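Local coordinates for mandelate racemase/muconate lactonizing enzyme family protein (Roseovarius nubinhibens ISM, PDB 3U4F), which binds magnesium in a TIM-barrel active site of the enolase superfamily and is probably a hydro-lyase, at residues W237-V245 / T264-V274. Residues are numbered along the deposited sequence; the frame is centred on the assembly and turned at random.
Sequences WELEQTKEV and TWRRMIDMRAV
Two neighbouring outer helices of the TIM barrel, 239-248 and 262-270, meet through L239 on the first, M268 on the second and M271 in the turn after it (both selenomethionine). The axes of 239-245 and 264-270 approach to 10.9 Å and cross at -26°. L239 points into the interface: its CB lies 3.8 Å from M271 SE, and its CD2 reaches M268 CG at 4.0 Å, the latter two side chains crossing at about a right angle. The second helix ends in a Schellman motif, R272 taking a positive phi while A273 N returns to M268 O and R272 N to I269 O. Along the chain, strand 253-255 comes between the helices and strand 276-277 after the turn, the alternation of a TIM barrel. The turn presents M271 O to K243, whose NZ donates to it at 2.8 Å, in the carbonyl plane with a C=O...N angle of 156°. K243 is extended until a bend at chi4 (78°) swings NZ onto that oxygen, while its CD packs tightly on M271 CE at 3.5 Å. With only an alanine's methyl at K243, M271 O would probably lose this donor and one flank of M271 CE its cover. T242 CG2 touches V274 CG1 at 3.7 Å, and A273 O accepts from S246, a magnesium ligand. At the outer margin a water accepts from R267 NH2 at 3.2 Å and bonds E240 N and OE1, bridging the helices.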
# COMPACT_ATOMS: atom_id res chain seq x y z
N TRP A 237 6.16 -2.26 10.91
CA TRP A 237 4.75 -1.90 10.99
C TRP A 237 4.22 -1.88 12.43
O TRP A 237 3.04 -1.55 12.64
CB TRP A 237 3.91 -2.86 10.13
CG TRP A 237 4.05 -4.34 10.47
CD1 TRP A 237 3.22 -5.09 11.25
CD2 TRP A 237 5.06 -5.25 9.99
NE1 TRP A 237 3.66 -6.39 11.32
CE2 TRP A 237 4.77 -6.53 10.53
CE3 TRP A 237 6.15 -5.12 9.12
CZ2 TRP A 237 5.56 -7.65 10.28
CZ3 TRP A 237 6.93 -6.25 8.86
CH2 TRP A 237 6.64 -7.49 9.44
N GLU A 238 5.07 -2.23 13.40
CA GLU A 238 4.69 -2.18 14.83
C GLU A 238 5.40 -1.02 15.54
O GLU A 238 6.44 -1.21 16.17
CB GLU A 238 4.99 -3.52 15.53
CG GLU A 238 4.20 -4.71 14.98
CD GLU A 238 2.70 -4.66 15.32
OE1 GLU A 238 2.24 -3.75 16.07
OE2 GLU A 238 1.95 -5.53 14.81
N LEU A 239 4.86 0.18 15.41
CA LEU A 239 5.59 1.37 15.87
C LEU A 239 5.79 1.34 17.39
O LEU A 239 6.81 1.80 17.89
CB LEU A 239 4.87 2.66 15.47
CG LEU A 239 4.64 2.96 13.98
CD1 LEU A 239 3.86 4.24 13.85
CD2 LEU A 239 5.97 3.13 13.28
N GLU A 240 4.84 0.78 18.13
CA GLU A 240 4.99 0.76 19.59
C GLU A 240 6.10 -0.16 20.04
O GLU A 240 6.72 0.10 21.06
CB GLU A 240 3.68 0.45 20.29
CG GLU A 240 2.76 1.62 20.39
CD GLU A 240 1.48 1.25 21.11
OE1 GLU A 240 0.88 0.20 20.75
OE2 GLU A 240 1.09 1.98 22.05
N GLN A 241 6.37 -1.23 19.28
CA GLN A 241 7.51 -2.11 19.59
C GLN A 241 8.83 -1.36 19.42
O GLN A 241 9.72 -1.39 20.29
CB GLN A 241 7.50 -3.37 18.73
CG GLN A 241 6.31 -4.32 18.99
CD GLN A 241 6.38 -5.61 18.19
OE1 GLN A 241 7.44 -5.98 17.69
NE2 GLN A 241 5.25 -6.29 18.05
N THR A 242 8.96 -0.69 18.28
CA THR A 242 10.18 0.08 18.00
C THR A 242 10.41 1.18 19.05
O THR A 242 11.53 1.38 19.51
CB THR A 242 10.12 0.68 16.58
OG1 THR A 242 9.90 -0.40 15.65
CG2 THR A 242 11.41 1.41 16.24
N LYS A 243 9.34 1.87 19.44
CA LYS A 243 9.45 2.88 20.51
C LYS A 243 9.96 2.29 21.83
O LYS A 243 10.83 2.85 22.49
CB LYS A 243 8.09 3.54 20.72
CG LYS A 243 8.07 4.69 21.73
CD LYS A 243 6.69 5.32 21.74
CE LYS A 243 6.37 6.04 23.04
NZ LYS A 243 7.04 7.35 23.04
N GLU A 244 9.41 1.14 22.22
CA GLU A 244 9.91 0.47 23.43
C GLU A 244 11.42 0.25 23.38
O GLU A 244 12.13 0.45 24.38
CB GLU A 244 9.21 -0.87 23.66
CG GLU A 244 9.42 -1.35 25.11
CD GLU A 244 8.87 -2.75 25.36
OE1 GLU A 244 7.91 -3.17 24.65
OE2 GLU A 244 9.44 -3.41 26.27
N VAL A 245 11.92 -0.17 22.22
CA VAL A 245 13.35 -0.40 22.07
C VAL A 245 14.17 0.90 22.17
O VAL A 245 15.15 0.95 22.93
CB VAL A 245 13.66 -1.15 20.76
CG1 VAL A 245 15.15 -1.42 20.63
CG2 VAL A 245 12.84 -2.46 20.72
N THR A 264 1.40 7.86 8.64
CA THR A 264 2.22 7.02 9.49
C THR A 264 3.51 7.73 9.89
O THR A 264 3.94 7.65 11.03
CB THR A 264 2.52 5.73 8.80
OG1 THR A 264 1.27 5.13 8.44
CG2 THR A 264 3.34 4.81 9.70
N TRP A 265 4.12 8.42 8.94
CA TRP A 265 5.30 9.22 9.26
C TRP A 265 5.02 10.23 10.39
O TRP A 265 5.82 10.38 11.33
CB TRP A 265 5.81 9.93 8.00
CG TRP A 265 6.81 9.09 7.25
CD1 TRP A 265 6.64 8.49 6.03
CD2 TRP A 265 8.13 8.75 7.68
NE1 TRP A 265 7.78 7.82 5.66
CE2 TRP A 265 8.71 7.94 6.66
CE3 TRP A 265 8.88 9.01 8.84
CZ2 TRP A 265 10.01 7.42 6.75
CZ3 TRP A 265 10.16 8.48 8.94
CH2 TRP A 265 10.72 7.70 7.89
N ARG A 266 3.88 10.92 10.31
CA ARG A 266 3.53 11.89 11.33
C ARG A 266 3.39 11.21 12.67
O ARG A 266 3.90 11.72 13.68
CB ARG A 266 2.26 12.66 10.99
CG ARG A 266 2.00 13.78 12.05
CD ARG A 266 0.86 14.70 11.69
NE ARG A 266 -0.27 14.00 11.08
CZ ARG A 266 -1.15 13.23 11.71
NH1 ARG A 266 -1.07 13.03 13.02
NH2 ARG A 266 -2.14 12.67 11.02
N ARG A 267 2.71 10.05 12.68
CA ARG A 267 2.51 9.27 13.91
C ARG A 267 3.85 8.83 14.50
O ARG A 267 4.08 8.95 15.73
CB ARG A 267 1.59 8.07 13.63
CG ARG A 267 1.30 7.14 14.82
CD ARG A 267 0.27 6.03 14.46
NE ARG A 267 0.11 5.18 15.64
CZ ARG A 267 0.59 3.94 15.78
NH1 ARG A 267 1.24 3.34 14.78
NH2 ARG A 267 0.41 3.29 16.92
N MSE A 268 4.75 8.33 13.64
CA MSE A 268 6.03 7.78 14.10
C MSE A 268 6.89 8.89 14.72
O MSE A 268 7.53 8.69 15.76
CB MSE A 268 6.78 7.16 12.93
CG MSE A 268 8.10 6.49 13.32
SE MSE A 268 9.36 6.27 11.83
CE MSE A 268 8.10 5.70 10.39
N ILE A 269 6.87 10.05 14.09
CA ILE A 269 7.70 11.18 14.54
C ILE A 269 7.11 11.80 15.82
O ILE A 269 7.85 12.11 16.76
CB ILE A 269 7.94 12.19 13.39
CG1 ILE A 269 8.84 11.56 12.32
CG2 ILE A 269 8.50 13.53 13.92
CD1 ILE A 269 8.96 12.35 11.01
N ASP A 270 5.78 11.98 15.84
CA ASP A 270 5.07 12.57 16.99
C ASP A 270 5.27 11.74 18.27
O ASP A 270 5.41 12.29 19.37
CB ASP A 270 3.57 12.68 16.70
CG ASP A 270 3.20 13.89 15.83
OD1 ASP A 270 4.08 14.70 15.42
OD2 ASP A 270 1.99 14.03 15.56
N MSE A 271 5.33 10.42 18.14
CA MSE A 271 5.56 9.54 19.30
C MSE A 271 7.03 9.28 19.58
O MSE A 271 7.36 8.58 20.54
CB MSE A 271 4.82 8.21 19.11
CG MSE A 271 5.45 7.36 18.06
SE MSE A 271 4.29 5.87 17.49
CE MSE A 271 4.78 4.74 18.90
N ARG A 272 7.91 9.85 18.75
CA ARG A 272 9.37 9.64 18.82
C ARG A 272 9.76 8.19 18.89
O ARG A 272 10.48 7.75 19.80
CB ARG A 272 9.99 10.37 20.02
CG ARG A 272 10.38 11.80 19.73
CD ARG A 272 9.26 12.66 20.16
NE ARG A 272 9.56 14.08 20.07
CZ ARG A 272 9.00 14.91 19.20
NH1 ARG A 272 8.14 14.46 18.30
NH2 ARG A 272 9.31 16.21 19.23
N ALA A 273 9.27 7.42 17.94
CA ALA A 273 9.48 6.00 17.96
C ALA A 273 10.93 5.65 17.58
O ALA A 273 11.42 4.60 17.96
CB ALA A 273 8.50 5.33 17.03
N VAL A 274 11.58 6.51 16.79
CA VAL A 274 12.97 6.30 16.40
C VAL A 274 13.78 7.58 16.68
O VAL A 274 13.21 8.67 16.80
CB VAL A 274 13.15 5.90 14.89
CG1 VAL A 274 12.52 4.55 14.58
CG2 VAL A 274 12.56 6.96 13.97
O HOH W 1 1.63 0.42 17.55